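PDB 3K8J: outer membrane protein TP0453 from Treponema pallidum, which alters membrane permeability at acidic pH and might take part in ligand transport at the outer membrane, its non-lipidated form making lipid vesicles more permeable. Local coordinates for residues C119-S124 with S131-R136; S205-N210 with E232-I237. All blocks are in the same frame, centred on the assembly; numbering follows the deposited sequence.

Contact 1. Residues C119-S124 with S131-R136; sequences CVIFGS and SKMLSR
Met133 carries most of this contact, reaching from helix 131-135 to Cys119 and Ile121 on strand 119-123. Its CG stands anti to the backbone N (chi1 -176°) and the chain runs on fully extended, so that the unbranched thioether reaches well out toward the strand, whose axis passes 9.6 Å from that of the helix. SD comes alongside the ethyl branch of Ile121, 3.6 Å from Ile121 CG1 and 3.7 Å from Ile121 CD1, the two side chains running opposite ways. The terminal CE goes further and lies 3.7 Å from CB of Cys119, a short side chain that the methyl can approach closely. One residue on, Leu134 starts out along the flank of the helix, but its CD2 bends in to 3.8 Å from SG of Cys119; Tyr102 and Pro113 also touch this leucine. Arg136 makes no contact with the strand; its NH2 forms a salt bridge with Glu128, while its NE donates a hydrogen bond to the carbonyl O of Val14. Met133 and the end of Leu134 thus meet the strand, while the exposed Ser131, Lys132 and Ser135 take no part, consistent with an amphipathic helix packed on a strand of the beta-half-barrel, here at 139°.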
loop_
_atom_site.group_PDB
_atom_site.type_symbol
_atom_site.label_atom_id
_atom_site.label_comp_id
_atom_site.label_asym_id
_atom_site.label_seq_id
_atom_site.Cartn_x
_atom_site.Cartn_y
_atom_site.Cartn_z
ATOM N N CYS A 119 26.002 12.042 -28.210
ATOM C CA CYS A 119 26.334 10.709 -27.764
ATOM C C CYS A 119 27.075 10.876 -26.468
ATOM O O CYS A 119 28.009 11.684 -26.376
ATOM C CB CYS A 119 27.210 10.008 -28.798
ATOM S SG CYS A 119 26.369 9.777 -30.384
ATOM N N VAL A 120 26.628 10.128 -25.467
ATOM C CA VAL A 120 27.155 10.211 -24.124
ATOM C C VAL A 120 27.519 8.802 -23.660
ATOM O O VAL A 120 26.727 7.843 -23.829
ATOM C CB VAL A 120 26.109 10.788 -23.142
ATOM C CG1 VAL A 120 26.671 10.848 -21.728
ATOM C CG2 VAL A 120 25.600 12.191 -23.601
ATOM N N ILE A 121 28.696 8.688 -23.048
ATOM C CA ILE A 121 29.179 7.412 -22.483
ATOM C C ILE A 121 29.651 7.683 -21.067
ATOM O O ILE A 121 30.530 8.504 -20.864
ATOM C CB ILE A 121 30.379 6.834 -23.295
ATOM C CG1 ILE A 121 29.983 6.625 -24.756
ATOM C CG2 ILE A 121 30.917 5.534 -22.628
ATOM C CD1 ILE A 121 31.109 6.171 -25.690
ATOM N N PHE A 122 29.068 7.019 -20.086
ATOM C CA PHE A 122 29.584 7.196 -18.742
ATOM C C PHE A 122 29.700 5.905 -17.970
ATOM O O PHE A 122 29.070 4.906 -18.289
ATOM C CB PHE A 122 28.848 8.295 -17.960
ATOM C CG PHE A 122 27.406 8.004 -17.673
ATOM C CD1 PHE A 122 27.024 7.476 -16.448
ATOM C CD2 PHE A 122 26.426 8.311 -18.598
ATOM C CE1 PHE A 122 25.686 7.234 -16.166
ATOM C CE2 PHE A 122 25.084 8.073 -18.321
ATOM C CZ PHE A 122 24.717 7.542 -17.107
ATOM N N GLY A 123 30.596 5.923 -16.990
ATOM C CA GLY A 123 30.806 4.748 -16.144
ATOM C C GLY A 123 32.273 4.471 -15.891
ATOM O O GLY A 123 33.097 5.398 -15.868
ATOM N N SER A 124 32.596 3.194 -15.730
ATOM C CA SER A 124 33.936 2.770 -15.306
ATOM C C SER A 124 35.032 3.055 -16.353
ATOM O O SER A 124 34.754 3.503 -17.478
ATOM C CB SER A 124 33.919 1.261 -14.999
ATOM O OG SER A 124 34.071 0.541 -16.224
ATOM N N SER A 131 35.079 7.255 -29.881
ATOM C CA SER A 131 35.419 6.955 -31.259
ATOM C C SER A 131 34.732 5.653 -31.767
ATOM O O SER A 131 34.251 5.612 -32.892
ATOM C CB SER A 131 36.944 6.834 -31.362
ATOM O OG SER A 131 37.365 6.553 -32.669
ATOM N N LYS A 132 34.683 4.611 -30.933
ATOM C CA LYS A 132 34.018 3.339 -31.306
ATOM C C LYS A 132 32.488 3.458 -31.397
ATOM O O LYS A 132 31.845 2.935 -32.329
ATOM C CB LYS A 132 34.410 2.254 -30.301
ATOM C CG LYS A 132 33.866 0.893 -30.592
ATOM C CD LYS A 132 34.682 -0.179 -29.870
ATOM C CE LYS A 132 34.277 -1.557 -30.370
ATOM N NZ LYS A 132 33.664 -2.415 -29.358
ATOM N N MET A 133 31.899 4.132 -30.424
ATOM C CA MET A 133 30.483 4.420 -30.490
ATOM C C MET A 133 30.150 5.193 -31.769
ATOM O O MET A 133 29.164 4.875 -32.464
ATOM C CB MET A 133 30.015 5.224 -29.258
ATOM C CG MET A 133 28.487 5.461 -29.234
ATOM S SD MET A 133 27.978 6.175 -27.654
ATOM C CE MET A 133 26.246 6.581 -27.990
ATOM N N LEU A 134 30.972 6.201 -32.067
ATOM C CA LEU A 134 30.723 7.092 -33.197
ATOM C C LEU A 134 30.824 6.370 -34.527
ATOM O O LEU A 134 30.156 6.769 -35.487
ATOM C CB LEU A 134 31.604 8.360 -33.163
ATOM C CG LEU A 134 31.308 9.384 -32.042
ATOM C CD1 LEU A 134 32.143 10.646 -32.155
ATOM C CD2 LEU A 134 29.834 9.753 -31.959
ATOM N N SER A 135 31.607 5.282 -34.581
ATOM C CA SER A 135 31.687 4.475 -35.805
ATOM C C SER A 135 30.354 3.803 -36.147
ATOM O O SER A 135 30.127 3.400 -37.291
ATOM C CB SER A 135 32.791 3.419 -35.701
ATOM O OG SER A 135 32.442 2.404 -34.778
ATOM N N ARG A 136 29.490 3.666 -35.145
ATOM C CA ARG A 136 28.170 3.089 -35.331
ATOM C C ARG A 136 27.179 4.058 -35.984
ATOM O O ARG A 136 26.057 3.668 -36.296
ATOM C CB ARG A 136 27.630 2.544 -34.003
ATOM C CG ARG A 136 28.468 1.309 -33.540
ATOM C CD ARG A 136 27.726 0.430 -32.572
ATOM N NE ARG A 136 27.608 1.080 -31.274
ATOM C CZ ARG A 136 28.531 1.038 -30.327
ATOM N NH1 ARG A 136 29.666 0.355 -30.516
ATOM N NH2 ARG A 136 28.304 1.686 -29.187
#

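Contact 2. Residues S205-N210 with E232-I237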
loop_
_atom_site.group_PDB
_atom_site.type_symbol
_atom_site.label_atom_id
_atom_site.label_comp_id
_atom_site.label_asym_id
_atom_site.label_seq_id
_atom_site.Cartn_x
_atom_site.Cartn_y
_atom_site.Cartn_z
ATOM N N SER A 205 5.451 -6.493 -18.112
ATOM C CA SER A 205 5.408 -7.901 -18.443
ATOM C C SER A 205 6.727 -8.540 -18.034
ATOM O O SER A 205 7.807 -7.954 -18.216
ATOM C CB SER A 205 5.139 -8.114 -19.931
ATOM O OG SER A 205 6.364 -8.177 -20.636
ATOM N N LEU A 206 6.635 -9.742 -17.481
ATOM C CA LEU A 206 7.789 -10.433 -16.932
ATOM C C LEU A 206 7.743 -11.914 -17.307
ATOM O O LEU A 206 6.769 -12.609 -16.986
ATOM C CB LEU A 206 7.818 -10.252 -15.401
ATOM C CG LEU A 206 8.929 -10.909 -14.575
ATOM C CD1 LEU A 206 10.280 -10.258 -14.854
ATOM C CD2 LEU A 206 8.610 -10.854 -13.089
ATOM N N GLN A 207 8.773 -12.376 -18.018
ATOM C CA GLN A 207 8.926 -13.796 -18.337
ATOM C C GLN A 207 9.381 -14.547 -17.091
ATOM O O GLN A 207 10.377 -14.181 -16.464
ATOM C CB GLN A 207 9.926 -14.012 -19.484
ATOM C CG GLN A 207 9.378 -13.689 -20.882
ATOM C CD GLN A 207 8.267 -14.630 -21.340
ATOM O OE1 GLN A 207 8.315 -15.842 -21.114
ATOM N NE2 GLN A 207 7.257 -14.067 -21.998
ATOM N N LEU A 208 8.646 -15.594 -16.742
ATOM C CA LEU A 208 8.823 -16.275 -15.455
ATOM C C LEU A 208 9.875 -17.387 -15.469
ATOM O O LEU A 208 10.421 -17.736 -14.418
ATOM C CB LEU A 208 7.477 -16.803 -14.936
ATOM C CG LEU A 208 6.364 -15.761 -14.740
ATOM C CD1 LEU A 208 4.992 -16.414 -14.615
ATOM C CD2 LEU A 208 6.654 -14.869 -13.544
ATOM N N GLY A 209 10.165 -17.927 -16.653
ATOM C CA GLY A 209 11.129 -19.021 -16.786
ATOM C C GLY A 209 10.599 -20.284 -16.131
ATOM O O GLY A 209 9.563 -20.807 -16.545
ATOM N N ASN A 210 11.307 -20.754 -15.103
ATOM C CA ASN A 210 10.884 -21.908 -14.294
ATOM C C ASN A 210 10.057 -21.537 -13.058
ATOM O O ASN A 210 9.353 -22.384 -12.499
ATOM C CB ASN A 210 12.098 -22.750 -13.874
ATOM C CG ASN A 210 12.713 -23.508 -15.037
ATOM O OD1 ASN A 210 12.021 -24.247 -15.742
ATOM N ND2 ASN A 210 14.018 -23.328 -15.245
ATOM N N GLU A 232 -0.287 -15.199 -18.683
ATOM C CA GLU A 232 -0.424 -15.821 -19.992
ATOM C C GLU A 232 0.749 -16.768 -20.230
ATOM O O GLU A 232 1.791 -16.366 -20.762
ATOM C CB GLU A 232 -0.490 -14.764 -21.094
ATOM C CG GLU A 232 -1.826 -14.057 -21.206
ATOM C CD GLU A 232 -1.877 -13.106 -22.391
ATOM O OE1 GLU A 232 -2.273 -11.933 -22.204
ATOM O OE2 GLU A 232 -1.510 -13.531 -23.510
ATOM N N GLY A 233 0.573 -18.021 -19.814
ATOM C CA GLY A 233 1.599 -19.049 -19.959
ATOM C C GLY A 233 2.709 -18.911 -18.934
ATOM O O GLY A 233 2.544 -19.289 -17.767
ATOM N N ASP A 234 3.843 -18.375 -19.380
ATOM C CA ASP A 234 4.993 -18.110 -18.510
ATOM C C ASP A 234 5.304 -16.608 -18.438
ATOM O O ASP A 234 6.396 -16.202 -18.036
ATOM C CB ASP A 234 6.221 -18.909 -18.969
ATOM C CG ASP A 234 6.562 -18.688 -20.437
ATOM O OD1 ASP A 234 5.816 -17.969 -21.145
ATOM O OD2 ASP A 234 7.582 -19.248 -20.890
ATOM N N ARG A 235 4.316 -15.801 -18.814
ATOM C CA ARG A 235 4.440 -14.353 -18.833
ATOM C C ARG A 235 3.486 -13.710 -17.824
ATOM O O ARG A 235 2.263 -13.781 -17.974
ATOM C CB ARG A 235 4.142 -13.844 -20.247
ATOM C CG ARG A 235 4.594 -12.432 -20.540
ATOM C CD ARG A 235 4.109 -11.996 -21.916
ATOM N NE ARG A 235 4.599 -10.666 -22.273
ATOM C CZ ARG A 235 5.733 -10.429 -22.930
ATOM N NH1 ARG A 235 6.087 -9.182 -23.205
ATOM N NH2 ARG A 235 6.514 -11.430 -23.318
ATOM N N LEU A 236 4.050 -13.088 -16.793
ATOM C CA LEU A 236 3.256 -12.326 -15.833
ATOM C C LEU A 236 2.996 -10.918 -16.378
ATOM O O LEU A 236 3.930 -10.207 -16.754
ATOM C CB LEU A 236 3.961 -12.268 -14.476
ATOM C CG LEU A 236 3.308 -11.444 -13.361
ATOM C CD1 LEU A 236 2.128 -12.186 -12.753
ATOM C CD2 LEU A 236 4.323 -11.088 -12.278
ATOM N N ILE A 237 1.727 -10.529 -16.421
ATOM C CA ILE A 237 1.317 -9.235 -16.953
ATOM C C ILE A 237 0.653 -8.399 -15.861
ATOM O O ILE A 237 -0.190 -8.890 -15.109
ATOM C CB ILE A 237 0.370 -9.380 -18.185
ATOM C CG1 ILE A 237 1.062 -10.150 -19.317
ATOM C CG2 ILE A 237 -0.101 -8.014 -18.688
ATOM C CD1 ILE A 237 0.222 -10.285 -20.611
#
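Strands 205-207 and 235-237 run antiparallel, their directions 162° apart, as neighbours in the beta-half-barrel, and a type II' turn from Glu232 to Arg235 leads into the second as part of a beta hairpin with strand 228-232. Leu206 and Leu236 form the hydrogen-bonded pair: Leu206 N reaches Leu236 O at 2.8 Å, and Leu236 N returns to Leu206 O over the same length. Ser205-Ile237 and Gln207-Arg235 flank it as non-hydrogen-bonded pairs. Beyond the regular ladder, Leu208 N still bonds to Asp234 O at 2.7 Å, almost in line with that carbonyl (C=O...N 169°), so the pairing continues into the turn. Gly233 supplies the positive phi that the turn's second position needs and that glycine adopts easily.

Leu206 and Leu236 make the buried face, and Leu208, just past the strand, packs against Leu236. Leu208 CD2 lies 3.9 Å from Leu236 CB, the two chains crossing at a slant, whereas Leu206 and Leu236 meet more loosely, CD2 to CD2 at 4.4 Å. Ile229 and Val231 of strand 228-232 also pack on Leu236.

Ser205, Gln207 and Arg235 lie on the other face, together with Ile237, and bring it polar groups. Arg235 is extended from CG to NE, and this length carries its guanidinium across the neighbouring strand to Glu190, which forms a salt bridge with NH1. The Gln207 amide sits at the guanidinium edge, their planes 59° apart. Ser205, small enough to fit beneath the arginine, puts OG over one face of the guanidinium, 2.8 Å from Arg235 NH1 but at an angle too poor for a hydrogen bond.

How the contacts relate
Both contacts involve strands of the half-barrel, but their centres lie about 34 Å apart and their nearest atoms about 23 Å, so neither touches the other. Contact 1 is the more buried, its centre about 15 Å from that of the chain, and sets a helix on a strand purely through apolar and sulfur-bearing side chains. The centre of contact 2 lies about 23 Å from that of the chain; only partly buried, this contact joins two adjacent strands near one end of the strand order by main-chain bonds and buries 491 Å² against 216 Å². Its side chains divide between a leucine face and one rich in polar groups, whereas in contact 1 the polar residues of the helix stay away from the interface.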